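Long-range contact in UDP-N-acetylglucosamine--peptide N-acetylglucosaminyltransferase stabilizing protein GtfB (Streptococcus gordonii, PDB 5E9T), which forms with GtfA the complex that attaches the first GlcNAc from UDP-GlcNAc to the serine-rich repeat adhesin GspB, and is the substrate-binding subunit of that complex: residues Asp190-Leu199 and Arg212-Glu222. Numbering follows the deposited sequence.
Sequences DLDHILFNSL and RAGQDILFWQE
L195 bridges to I217 and F196 to L218 as strands 194-196 and 216-219 run parallel, their axes 4.6 Å apart and 9° off alignment. F196 sits astride the ladder: its N donates to I217 O at 3.0 Å, and its O accepts F219 N at 2.8 Å. Just before the first bridge, a side chain takes the place of a backbone acceptor, since I194 N reaches D216 OD1 (2.8 Å) from above the carboxylate plane. That carboxylate is held from outside as well, by a salt bridge from OD1 to R242 and a hydrogen bond from OD2 to S206, and this should fix its rotation and probably favours the charged form. The H193 ring lies beside the Q215 side chain, with ND1 near Q215 O, though the modelled separation is too short to be trusted.

On the face carrying L195 and I217, L195 CD2 meets the edge of the F219 ring at F219 CE1 (3.3 Å) and also touches I217 CD1. On the F196 face, chi1 of 54° sets F196 CG between its backbone N and carbonyl carbon, and the ring end leans toward the partner strand; F196 CE2 then packs on L218 CB at 3.4 Å while D216 CB lies at the ring edge. Farther along, L199 CD2 meets L218 CD2, and L199 CD1 reaches W220 CZ3 (3.6 Å). Flanked by strands 2-5 and 243-247, the pair forms central strands of a parallel sheet, joined through helix 201-207 in a beta-alpha-beta crossover characteristic of Rossmann-like domains.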
loop_
_atom_site.group_PDB
_atom_site.type_symbol
_atom_site.label_atom_id
_atom_site.label_comp_id
_atom_site.label_asym_id
_atom_site.label_seq_id
_atom_site.Cartn_x
_atom_site.Cartn_y
_atom_site.Cartn_z
ATOM N N ASP B 190 3.587 -34.946 -42.003
ATOM C CA ASP B 190 3.794 -36.350 -42.312
ATOM C C ASP B 190 4.426 -37.053 -41.115
ATOM O O ASP B 190 5.513 -36.679 -40.664
ATOM C CB ASP B 190 4.670 -36.487 -43.550
ATOM C CG ASP B 190 4.890 -37.921 -43.923
ATOM O OD1 ASP B 190 4.163 -38.770 -43.382
ATOM O OD2 ASP B 190 5.775 -38.208 -44.745
ATOM N N LEU B 191 3.734 -38.071 -40.610
ATOM C CA LEU B 191 4.027 -38.732 -39.346
ATOM C C LEU B 191 4.851 -40.021 -39.488
ATOM O O LEU B 191 4.762 -40.875 -38.601
ATOM C CB LEU B 191 2.731 -38.968 -38.565
ATOM C CG LEU B 191 2.271 -37.654 -37.899
ATOM C CD1 LEU B 191 0.827 -37.698 -37.402
ATOM C CD2 LEU B 191 3.213 -37.240 -36.767
ATOM N N ASP B 192 5.570 -40.226 -40.612
ATOM C CA ASP B 192 6.431 -41.410 -40.766
ATOM C C ASP B 192 7.151 -41.712 -39.483
ATOM O O ASP B 192 7.181 -42.855 -39.010
ATOM C CB ASP B 192 7.572 -41.214 -41.782
ATOM C CG ASP B 192 7.156 -40.573 -43.064
ATOM O OD1 ASP B 192 8.048 -40.212 -43.831
ATOM O OD2 ASP B 192 5.972 -40.463 -43.330
ATOM N N HIS B 193 7.776 -40.674 -38.948
ATOM C CA HIS B 193 8.759 -40.782 -37.898
ATOM C C HIS B 193 8.598 -39.561 -37.019
ATOM O O HIS B 193 8.431 -38.449 -37.526
ATOM C CB HIS B 193 10.167 -40.852 -38.490
ATOM C CG HIS B 193 10.428 -42.109 -39.258
ATOM N ND1 HIS B 193 10.349 -43.357 -38.682
ATOM C CD2 HIS B 193 10.755 -42.313 -40.556
ATOM C CE1 HIS B 193 10.621 -44.277 -39.588
ATOM N NE2 HIS B 193 10.873 -43.669 -40.733
ATOM N N ILE B 194 8.634 -39.773 -35.715
ATOM C CA ILE B 194 8.616 -38.693 -34.749
ATOM C C ILE B 194 9.908 -38.820 -33.959
ATOM O O ILE B 194 10.082 -39.776 -33.197
ATOM C CB ILE B 194 7.387 -38.769 -33.832
ATOM C CG1 ILE B 194 6.101 -38.539 -34.633
ATOM C CG2 ILE B 194 7.509 -37.774 -32.689
ATOM C CD1 ILE B 194 4.837 -38.681 -33.814
ATOM N N LEU B 195 10.825 -37.883 -34.139
ATOM C CA LEU B 195 12.012 -37.851 -33.300
ATOM C C LEU B 195 11.770 -36.830 -32.204
ATOM O O LEU B 195 11.441 -35.674 -32.485
ATOM C CB LEU B 195 13.269 -37.518 -34.090
ATOM C CG LEU B 195 13.417 -38.474 -35.246
ATOM C CD1 LEU B 195 13.292 -37.512 -36.353
ATOM C CD2 LEU B 195 14.754 -39.186 -35.336
ATOM N N PHE B 196 11.920 -37.266 -30.958
ATOM C CA PHE B 196 11.615 -36.426 -29.814
ATOM C C PHE B 196 12.670 -36.630 -28.737
ATOM O O PHE B 196 13.349 -37.658 -28.686
ATOM C CB PHE B 196 10.211 -36.713 -29.270
ATOM C CG PHE B 196 9.962 -38.148 -28.956
ATOM C CD1 PHE B 196 9.549 -39.024 -29.945
ATOM C CD2 PHE B 196 10.121 -38.621 -27.667
ATOM C CE1 PHE B 196 9.312 -40.344 -29.653
ATOM C CE2 PHE B 196 9.881 -39.941 -27.368
ATOM C CZ PHE B 196 9.479 -40.805 -28.360
ATOM N N ASN B 197 12.839 -35.597 -27.912
ATOM C CA ASN B 197 13.917 -35.533 -26.934
ATOM C C ASN B 197 13.534 -35.830 -25.483
ATOM O O ASN B 197 14.407 -35.725 -24.616
ATOM C CB ASN B 197 14.589 -34.159 -27.004
ATOM C CG ASN B 197 13.630 -33.040 -26.714
ATOM O OD1 ASN B 197 12.437 -33.158 -26.980
ATOM N ND2 ASN B 197 14.140 -31.941 -26.174
ATOM N N SER B 198 12.277 -36.153 -25.159
ATOM C CA SER B 198 11.973 -36.377 -23.747
ATOM C C SER B 198 10.796 -37.326 -23.552
ATOM O O SER B 198 10.115 -37.726 -24.500
ATOM C CB SER B 198 11.686 -35.057 -23.024
ATOM O OG SER B 198 11.350 -35.287 -21.667
ATOM N N LEU B 199 10.557 -37.656 -22.279
ATOM C CA LEU B 199 9.503 -38.560 -21.835
ATOM C C LEU B 199 8.248 -37.825 -21.379
ATOM O O LEU B 199 7.336 -38.448 -20.825
ATOM C CB LEU B 199 10.030 -39.474 -20.729
ATOM C CG LEU B 199 11.055 -40.457 -21.300
ATOM C CD1 LEU B 199 11.570 -41.425 -20.248
ATOM C CD2 LEU B 199 10.438 -41.205 -22.471
ATOM N N ARG B 212 -1.961 -45.669 -35.392
ATOM C CA ARG B 212 -1.351 -45.356 -36.675
ATOM C C ARG B 212 0.031 -46.003 -36.789
ATOM O O ARG B 212 0.705 -46.260 -35.785
ATOM C CB ARG B 212 -1.272 -43.837 -36.852
ATOM C CG ARG B 212 -0.777 -43.377 -38.205
ATOM C CD ARG B 212 0.692 -43.032 -38.140
ATOM N NE ARG B 212 1.289 -42.930 -39.463
ATOM C CZ ARG B 212 1.033 -41.948 -40.317
ATOM N NH1 ARG B 212 1.624 -41.931 -41.503
ATOM N NH2 ARG B 212 0.188 -40.984 -39.983
ATOM N N ALA B 213 0.449 -46.263 -38.028
ATOM C CA ALA B 213 1.670 -47.009 -38.313
ATOM C C ALA B 213 2.836 -46.074 -38.619
ATOM O O ALA B 213 2.721 -45.165 -39.447
ATOM C CB ALA B 213 1.461 -47.973 -39.481
ATOM N N GLY B 214 3.949 -46.322 -37.951
ATOM C CA GLY B 214 5.194 -45.605 -38.127
ATOM C C GLY B 214 6.055 -45.889 -36.923
ATOM O O GLY B 214 5.584 -46.391 -35.903
ATOM N N GLN B 215 7.337 -45.570 -37.032
ATOM C CA GLN B 215 8.170 -45.748 -35.852
ATOM C C GLN B 215 9.025 -44.522 -35.592
ATOM O O GLN B 215 9.535 -43.879 -36.515
ATOM C CB GLN B 215 9.048 -47.008 -35.906
ATOM C CG GLN B 215 10.220 -46.971 -36.839
ATOM C CD GLN B 215 9.932 -47.718 -38.116
ATOM O OE1 GLN B 215 8.843 -47.606 -38.679
ATOM N NE2 GLN B 215 10.894 -48.512 -38.567
ATOM N N ASP B 216 9.168 -44.228 -34.310
ATOM C CA ASP B 216 9.689 -42.974 -33.814
ATOM C C ASP B 216 10.908 -43.249 -32.948
ATOM O O ASP B 216 11.079 -44.346 -32.412
ATOM C CB ASP B 216 8.608 -42.238 -33.016
ATOM C CG ASP B 216 7.262 -42.243 -33.709
ATOM O OD1 ASP B 216 7.229 -42.009 -34.932
ATOM O OD2 ASP B 216 6.240 -42.480 -33.031
ATOM N N ILE B 217 11.768 -42.247 -32.821
ATOM C CA ILE B 217 12.987 -42.371 -32.041
ATOM C C ILE B 217 12.962 -41.340 -30.927
ATOM O O ILE B 217 12.537 -40.196 -31.128
ATOM C CB ILE B 217 14.249 -42.199 -32.907
ATOM C CG1 ILE B 217 14.058 -42.878 -34.247
ATOM C CG2 ILE B 217 15.472 -42.761 -32.199
ATOM C CD1 ILE B 217 15.220 -42.704 -35.101
ATOM N N LEU B 218 13.419 -41.753 -29.752
ATOM C CA LEU B 218 13.584 -40.861 -28.616
ATOM C C LEU B 218 15.072 -40.662 -28.379
ATOM O O LEU B 218 15.800 -41.630 -28.132
ATOM C CB LEU B 218 12.916 -41.418 -27.360
ATOM C CG LEU B 218 13.504 -40.884 -26.060
ATOM C CD1 LEU B 218 13.225 -39.385 -25.869
ATOM C CD2 LEU B 218 12.980 -41.688 -24.886
ATOM N N PHE B 219 15.517 -39.414 -28.450
ATOM C CA PHE B 219 16.885 -39.072 -28.091
ATOM C C PHE B 219 16.861 -38.664 -26.629
ATOM O O PHE B 219 16.370 -37.584 -26.288
ATOM C CB PHE B 219 17.420 -37.938 -28.958
ATOM C CG PHE B 219 17.378 -38.223 -30.425
ATOM C CD1 PHE B 219 16.170 -38.310 -31.092
ATOM C CD2 PHE B 219 18.549 -38.379 -31.143
ATOM C CE1 PHE B 219 16.127 -38.566 -32.431
ATOM C CE2 PHE B 219 18.512 -38.629 -32.495
ATOM C CZ PHE B 219 17.297 -38.723 -33.140
ATOM N N TRP B 220 17.408 -39.511 -25.768
ATOM C CA TRP B 220 17.310 -39.297 -24.333
ATOM C C TRP B 220 18.532 -38.510 -23.880
ATOM O O TRP B 220 19.660 -39.010 -23.937
ATOM C CB TRP B 220 17.197 -40.619 -23.588
ATOM C CG TRP B 220 17.360 -40.405 -22.140
ATOM C CD1 TRP B 220 18.497 -40.574 -21.420
ATOM C CD2 TRP B 220 16.367 -39.928 -21.225
ATOM N NE1 TRP B 220 18.277 -40.238 -20.114
ATOM C CE2 TRP B 220 16.975 -39.851 -19.961
ATOM C CE3 TRP B 220 15.021 -39.571 -21.349
ATOM C CZ2 TRP B 220 16.289 -39.435 -18.823
ATOM C CZ3 TRP B 220 14.339 -39.153 -20.218
ATOM C CH2 TRP B 220 14.976 -39.088 -18.972
ATOM N N GLN B 221 18.309 -37.259 -23.482
ATOM C CA GLN B 221 19.389 -36.345 -23.154
ATOM C C GLN B 221 19.613 -36.097 -21.665
ATOM O O GLN B 221 20.571 -35.398 -21.319
ATOM C CB GLN B 221 19.146 -35.018 -23.880
ATOM C CG GLN B 221 18.606 -35.260 -25.283
ATOM C CD GLN B 221 18.692 -34.048 -26.178
ATOM O OE1 GLN B 221 17.681 -33.410 -26.474
ATOM N NE2 GLN B 221 19.900 -33.731 -26.628
ATOM N N GLU B 222 18.788 -36.638 -20.776
ATOM C CA GLU B 222 18.883 -36.284 -19.363
ATOM C C GLU B 222 19.798 -37.256 -18.627
ATOM O O GLU B 222 20.235 -38.267 -19.183
ATOM C CB GLU B 222 17.480 -36.255 -18.753
ATOM C CG GLU B 222 16.642 -35.064 -19.194
ATOM C CD GLU B 222 15.170 -35.398 -19.342
ATOM O OE1 GLU B 222 14.566 -35.895 -18.366
ATOM O OE2 GLU B 222 14.617 -35.164 -20.437
#